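Local structure of ABC transporter, substrate binding protein (Agrobacterium tumefaciens, 3C9H) at residues T70-D82 with S93-Y107. The protein probably serves as the periplasmic substrate-binding component of an ABC transporter, capturing a solute for import, and binds a magnesium ion. Sequence-based numbering, arbitrary orientation.
Sequences TGEIYDRIVKETD and SSAMDLQVKLSNDGY. With CIT (citric acid), chain D.
Leu102 pushes its CD2 methyl between Tyr74 and Val78 of helix 70-82, lying 3.7 Å from Tyr74 CD1 and equally close to Val78 CG2; Ile77 CG2 is 4.0 Å from Leu102 CD2, these two side chains crossing at about a right angle. A chi1 of 177° carries the Tyr74 ring away from its backbone N toward Leu98 and Leu102. Tyr74 CD1 lies 3.6 Å from Leu98 O, Leu98 CD2 lies over one face of the ring, and Tyr74 OH comes to 3.4 Å from Lys101 CE, the side chains crossing at a slant. The helices run nearly parallel, 14° apart, their axes separated by 9.8 Å at closest approach.

Val78 CG2 sits almost centrally over one face of the Tyr107 ring in a CH-pi contact, 4.2 Å from the centroid, whereas Thr81 CB and Asp82 OD1 come at the ring edge. The Tyr107 hydroxyl donates to the syn lone pair of Asp82 OD1, 2.6 Å away, the only direct hydrogen bond between the segments.

Water bridges supply the other polar links. One joins Thr70 O to Ser93 OG; a second joins Tyr74 OH to Asp105 OD2, which also takes a salt bridge from Lys101 NZ; a third donates to both Thr81 OG1 and Tyr107 O.

At the N-terminal end packing is tight, Thr70 CB lying 3.4 Å from Ala95 CB. Here a citrate, probably from the crystallisation liquor, receives bonds from Thr70 N and OG1 and Ser94 OG; its further bonds to the magnesium ligand Ser41 and to Tyr176, Ser216 and Tyr238 are consistent with the contact's leading ends facing the interdomain cleft characteristic of periplasmic binding proteins. Strand 90-93 links the helices in sequence, and strand 258-268 packs against helix 96-104, with Ile264 O accepting from Gln99 NE2.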
loop_
_atom_site.group_PDB
_atom_site.type_symbol
_atom_site.label_atom_id
_atom_site.label_comp_id
_atom_site.label_asym_id
_atom_site.label_seq_id
_atom_site.Cartn_x
_atom_site.Cartn_y
_atom_site.Cartn_z
ATOM N N THR A 70 -3.801 -1.568 -7.698
ATOM C CA THR A 70 -2.822 -0.525 -8.058
ATOM C C THR A 70 -2.474 -0.550 -9.561
ATOM O O THR A 70 -2.378 0.480 -10.219
ATOM C CB THR A 70 -1.553 -0.677 -7.177
ATOM O OG1 THR A 70 -1.064 -2.026 -7.238
ATOM C CG2 THR A 70 -1.818 -0.284 -5.706
ATOM N N GLY A 71 -2.316 -1.751 -10.103
ATOM C CA GLY A 71 -1.992 -1.929 -11.537
ATOM C C GLY A 71 -3.098 -1.453 -12.453
ATOM O O GLY A 71 -2.843 -1.020 -13.577
ATOM N N GLU A 72 -4.331 -1.528 -11.974
ATOM C CA GLU A 72 -5.488 -1.065 -12.700
ATOM C C GLU A 72 -5.635 0.448 -12.661
ATOM O O GLU A 72 -6.073 1.061 -13.654
ATOM C CB GLU A 72 -6.748 -1.742 -12.151
ATOM C CG GLU A 72 -8.042 -1.339 -12.853
ATOM C CD GLU A 72 -8.036 -1.505 -14.374
ATOM O OE1 GLU A 72 -7.235 -2.294 -14.929
ATOM O OE2 GLU A 72 -8.886 -0.847 -15.008
ATOM N N ILE A 73 -5.275 1.059 -11.535
ATOM C CA ILE A 73 -5.227 2.522 -11.448
ATOM C C ILE A 73 -4.314 3.024 -12.549
ATOM O O ILE A 73 -4.711 3.878 -13.321
ATOM C CB ILE A 73 -4.730 3.036 -10.093
ATOM C CG1 ILE A 73 -5.730 2.659 -8.973
ATOM C CG2 ILE A 73 -4.532 4.554 -10.137
ATOM C CD1 ILE A 73 -5.198 2.882 -7.525
ATOM N N TYR A 74 -3.105 2.482 -12.608
ATOM C CA TYR A 74 -2.128 2.847 -13.641
ATOM C C TYR A 74 -2.670 2.611 -15.059
ATOM O O TYR A 74 -2.705 3.517 -15.895
ATOM C CB TYR A 74 -0.824 2.048 -13.423
ATOM C CG TYR A 74 0.218 2.327 -14.495
ATOM C CD1 TYR A 74 1.083 3.406 -14.397
ATOM C CD2 TYR A 74 0.333 1.495 -15.600
ATOM C CE1 TYR A 74 2.019 3.674 -15.411
ATOM C CE2 TYR A 74 1.272 1.742 -16.590
ATOM C CZ TYR A 74 2.102 2.826 -16.496
ATOM O OH TYR A 74 3.023 3.069 -17.509
ATOM N N ASP A 75 -3.059 1.377 -15.347
ATOM C CA ASP A 75 -3.543 1.024 -16.681
ATOM C C ASP A 75 -4.715 1.875 -17.141
ATOM O O ASP A 75 -4.787 2.297 -18.308
ATOM C CB ASP A 75 -3.965 -0.445 -16.733
ATOM C CG ASP A 75 -2.811 -1.383 -16.715
ATOM O OD1 ASP A 75 -1.666 -0.940 -16.938
ATOM O OD2 ASP A 75 -3.054 -2.589 -16.486
ATOM N N ARG A 76 -5.646 2.125 -16.244
ATOM C CA ARG A 76 -6.837 2.866 -16.589
ATOM C C ARG A 76 -6.567 4.346 -16.863
ATOM O O ARG A 76 -7.092 4.924 -17.817
ATOM C CB ARG A 76 -7.844 2.735 -15.479
ATOM C CG ARG A 76 -9.157 3.393 -15.773
ATOM C CD ARG A 76 -10.278 2.708 -15.009
ATOM N NE ARG A 76 -11.423 3.608 -14.959
ATOM C CZ ARG A 76 -12.449 3.488 -14.146
ATOM N NH1 ARG A 76 -12.471 2.521 -13.242
ATOM N NH2 ARG A 76 -13.412 4.413 -14.181
ATOM N N ILE A 77 -5.747 4.962 -16.025
ATOM C CA ILE A 77 -5.393 6.354 -16.240
ATOM C C ILE A 77 -4.649 6.523 -17.579
ATOM O O ILE A 77 -4.936 7.455 -18.346
ATOM C CB ILE A 77 -4.575 6.918 -15.045
ATOM C CG1 ILE A 77 -5.506 7.104 -13.839
ATOM C CG2 ILE A 77 -3.883 8.240 -15.450
ATOM C CD1 ILE A 77 -4.832 7.491 -12.542
ATOM N N VAL A 78 -3.718 5.623 -17.862
ATOM C CA VAL A 78 -2.979 5.655 -19.142
ATOM C C VAL A 78 -3.935 5.460 -20.338
ATOM O O VAL A 78 -3.880 6.199 -21.315
ATOM C CB VAL A 78 -1.864 4.592 -19.200
ATOM C CG1 VAL A 78 -1.245 4.488 -20.672
ATOM C CG2 VAL A 78 -0.768 4.905 -18.202
ATOM N N LYS A 79 -4.784 4.452 -20.265
ATOM C CA LYS A 79 -5.750 4.177 -21.333
ATOM C C LYS A 79 -6.736 5.296 -21.587
ATOM O O LYS A 79 -6.961 5.673 -22.733
ATOM C CB LYS A 79 -6.526 2.913 -21.040
ATOM C CG LYS A 79 -5.754 1.706 -21.395
ATOM C CD LYS A 79 -6.554 0.451 -21.116
ATOM C CE LYS A 79 -5.660 -0.795 -20.968
ATOM N NZ LYS A 79 -6.231 -1.654 -19.867
ATOM N N GLU A 80 -7.329 5.818 -20.524
ATOM C CA GLU A 80 -8.299 6.887 -20.640
ATOM C C GLU A 80 -7.652 8.165 -21.161
ATOM O O GLU A 80 -8.181 8.799 -22.061
ATOM C CB GLU A 80 -9.031 7.138 -19.317
ATOM C CG GLU A 80 -10.008 6.009 -18.981
ATOM C CD GLU A 80 -10.597 6.058 -17.566
ATOM O OE1 GLU A 80 -10.095 6.803 -16.688
ATOM O OE2 GLU A 80 -11.591 5.315 -17.330
ATOM N N THR A 81 -6.495 8.512 -20.617
ATOM C CA THR A 81 -5.786 9.698 -21.042
ATOM C C THR A 81 -5.398 9.562 -22.522
ATOM O O THR A 81 -5.674 10.456 -23.303
ATOM C CB THR A 81 -4.527 9.964 -20.189
ATOM O OG1 THR A 81 -4.900 10.088 -18.806
ATOM C CG2 THR A 81 -3.832 11.275 -20.644
ATOM N N ASP A 82 -4.804 8.437 -22.895
ATOM C CA ASP A 82 -4.360 8.203 -24.272
ATOM C C ASP A 82 -5.532 8.289 -25.262
ATOM O O ASP A 82 -5.359 8.734 -26.411
ATOM C CB ASP A 82 -3.678 6.834 -24.417
ATOM C CG ASP A 82 -2.262 6.788 -23.829
ATOM O OD1 ASP A 82 -1.686 7.830 -23.428
ATOM O OD2 ASP A 82 -1.717 5.668 -23.762
ATOM N N SER A 93 -2.534 5.544 -4.622
ATOM C CA SER A 93 -2.003 4.205 -4.822
ATOM C C SER A 93 -0.778 3.913 -3.982
ATOM O O SER A 93 0.104 4.770 -3.813
ATOM C CB SER A 93 -1.631 4.036 -6.290
ATOM O OG SER A 93 -1.074 2.767 -6.541
ATOM N N SER A 94 -0.734 2.681 -3.495
ATOM C CA SER A 94 0.377 2.143 -2.765
ATOM C C SER A 94 1.473 1.633 -3.711
ATOM O O SER A 94 2.566 1.288 -3.249
ATOM C CB SER A 94 -0.080 1.040 -1.829
ATOM O OG SER A 94 -0.852 0.087 -2.523
ATOM N N ALA A 95 1.184 1.579 -5.014
ATOM C CA ALA A 95 2.202 1.203 -5.995
ATOM C C ALA A 95 3.038 2.456 -6.371
ATOM O O ALA A 95 2.822 3.111 -7.390
ATOM C CB ALA A 95 1.616 0.481 -7.200
ATOM N N MET A 96 4.015 2.757 -5.517
ATOM C CA MET A 96 4.709 4.038 -5.521
ATOM C C MET A 96 5.372 4.250 -6.873
ATOM O O MET A 96 5.344 5.337 -7.439
ATOM C CB MET A 96 5.783 4.083 -4.437
ATOM C CG MET A 96 5.328 3.889 -2.967
ATOM S SD MET A 96 6.653 3.959 -1.736
ATOM C CE MET A 96 7.119 5.678 -1.868
ATOM N N ASP A 97 5.983 3.193 -7.358
ATOM C CA ASP A 97 6.662 3.198 -8.634
ATOM C C ASP A 97 5.754 3.528 -9.823
ATOM O O ASP A 97 6.122 4.334 -10.689
ATOM C CB ASP A 97 7.437 1.890 -8.822
ATOM C CG ASP A 97 6.558 0.635 -8.793
ATOM O OD1 ASP A 97 5.514 0.600 -8.103
ATOM O OD2 ASP A 97 6.979 -0.359 -9.423
ATOM N N LEU A 98 4.544 2.982 -9.834
ATOM C CA LEU A 98 3.603 3.238 -10.917
ATOM C C LEU A 98 3.101 4.671 -10.860
ATOM O O LEU A 98 2.819 5.265 -11.895
ATOM C CB LEU A 98 2.406 2.260 -10.853
ATOM C CG LEU A 98 2.791 0.780 -11.046
ATOM C CD1 LEU A 98 1.584 -0.127 -11.027
ATOM C CD2 LEU A 98 3.656 0.579 -12.336
ATOM N N GLN A 99 2.974 5.217 -9.648
ATOM C CA GLN A 99 2.546 6.599 -9.488
ATOM C C GLN A 99 3.614 7.580 -9.945
ATOM O O GLN A 99 3.319 8.567 -10.594
ATOM C CB GLN A 99 2.133 6.871 -8.049
ATOM C CG GLN A 99 0.824 6.166 -7.672
ATOM C CD GLN A 99 -0.405 6.866 -8.243
ATOM O OE1 GLN A 99 -0.766 6.655 -9.408
ATOM N NE2 GLN A 99 -1.071 7.691 -7.415
ATOM N N VAL A 100 4.855 7.304 -9.600
ATOM C CA VAL A 100 5.972 8.139 -10.058
ATOM C C VAL A 100 6.128 8.003 -11.579
ATOM O O VAL A 100 6.333 8.998 -12.261
ATOM C CB VAL A 100 7.274 7.822 -9.295
ATOM C CG1 VAL A 100 8.524 8.546 -9.955
ATOM C CG2 VAL A 100 7.120 8.249 -7.833
ATOM N N LYS A 101 5.995 6.795 -12.121
ATOM C CA LYS A 101 5.944 6.649 -13.590
ATOM C C LYS A 101 4.860 7.486 -14.289
ATOM O O LYS A 101 5.156 8.154 -15.272
ATOM C CB LYS A 101 5.849 5.185 -14.013
ATOM C CG LYS A 101 5.897 4.994 -15.533
ATOM C CD LYS A 101 6.159 3.563 -15.879
ATOM C CE LYS A 101 6.363 3.353 -17.408
ATOM N NZ LYS A 101 7.410 4.270 -18.052
ATOM N N LEU A 102 3.603 7.444 -13.827
ATOM C CA LEU A 102 2.580 8.327 -14.390
ATOM C C LEU A 102 3.052 9.768 -14.384
ATOM O O LEU A 102 2.931 10.463 -15.383
ATOM C CB LEU A 102 1.253 8.272 -13.631
ATOM C CG LEU A 102 0.355 7.041 -13.694
ATOM C CD1 LEU A 102 -0.777 7.206 -12.664
ATOM C CD2 LEU A 102 -0.206 6.814 -15.077
ATOM N N SER A 103 3.582 10.209 -13.245
ATOM C CA SER A 103 3.995 11.586 -13.057
ATOM C C SER A 103 5.167 11.930 -13.987
ATOM O O SER A 103 5.216 13.018 -14.598
ATOM C CB SER A 103 4.373 11.803 -11.588
ATOM O OG SER A 103 3.268 11.539 -10.731
ATOM N N ASN A 104 6.100 10.998 -14.108
ATOM C CA ASN A 104 7.229 11.166 -15.031
ATOM C C ASN A 104 6.813 11.221 -16.526
ATOM O O ASN A 104 7.447 11.905 -17.330
ATOM C CB ASN A 104 8.226 10.033 -14.788
ATOM C CG ASN A 104 9.559 10.277 -15.441
ATOM O OD1 ASN A 104 9.912 9.592 -16.412
ATOM N ND2 ASN A 104 10.306 11.254 -14.938
ATOM N N ASP A 105 5.767 10.495 -16.912
ATOM C CA ASP A 105 5.397 10.355 -18.321
ATOM C C ASP A 105 4.341 11.354 -18.756
ATOM O O ASP A 105 3.849 11.282 -19.885
ATOM C CB ASP A 105 4.908 8.937 -18.628
ATOM C CG ASP A 105 6.003 7.903 -18.539
ATOM O OD1 ASP A 105 7.181 8.286 -18.569
ATOM O OD2 ASP A 105 5.696 6.691 -18.462
ATOM N N GLY A 106 3.986 12.289 -17.878
ATOM C CA GLY A 106 3.061 13.346 -18.256
ATOM C C GLY A 106 1.594 13.102 -17.947
ATOM O O GLY A 106 0.756 13.908 -18.341
ATOM N N TYR A 107 1.291 12.014 -17.226
ATOM C CA TYR A 107 -0.081 11.655 -16.889
ATOM C C TYR A 107 -0.618 12.331 -15.618
ATOM O O TYR A 107 -1.806 12.212 -15.312
ATOM C CB TYR A 107 -0.236 10.114 -16.809
ATOM C CG TYR A 107 -0.088 9.443 -18.156
ATOM C CD1 TYR A 107 -1.190 9.235 -18.985
ATOM C CD2 TYR A 107 1.161 9.045 -18.618
ATOM C CE1 TYR A 107 -1.049 8.650 -20.245
ATOM C CE2 TYR A 107 1.317 8.438 -19.877
ATOM C CZ TYR A 107 0.211 8.253 -20.685
ATOM O OH TYR A 107 0.369 7.662 -21.914
HETATM C C1 CIT D . -3.640 -1.571 -1.199
HETATM O O1 CIT D . -3.231 -0.376 -1.217
HETATM O O2 CIT D . -4.586 -1.902 -0.454
HETATM C C2 CIT D . -2.968 -2.625 -2.038
HETATM C C3 CIT D . -3.938 -3.669 -2.623
HETATM O O7 CIT D . -5.069 -2.997 -3.255
HETATM C C4 CIT D . -3.246 -4.525 -3.678
HETATM C C5 CIT D . -2.825 -3.746 -4.883
HETATM O O3 CIT D . -1.664 -3.887 -5.384
HETATM O O4 CIT D . -3.689 -3.014 -5.388
HETATM C C6 CIT D . -4.487 -4.616 -1.543
HETATM O O5 CIT D . -5.721 -4.718 -1.302
HETATM O O6 CIT D . -3.719 -5.303 -0.858
HETATM O O HOH W 1 -0.815 2.533 -9.208
HETATM O O HOH W 2 3.203 5.665 -18.234
HETATM O O HOH W 3 -4.066 11.884 -16.979
#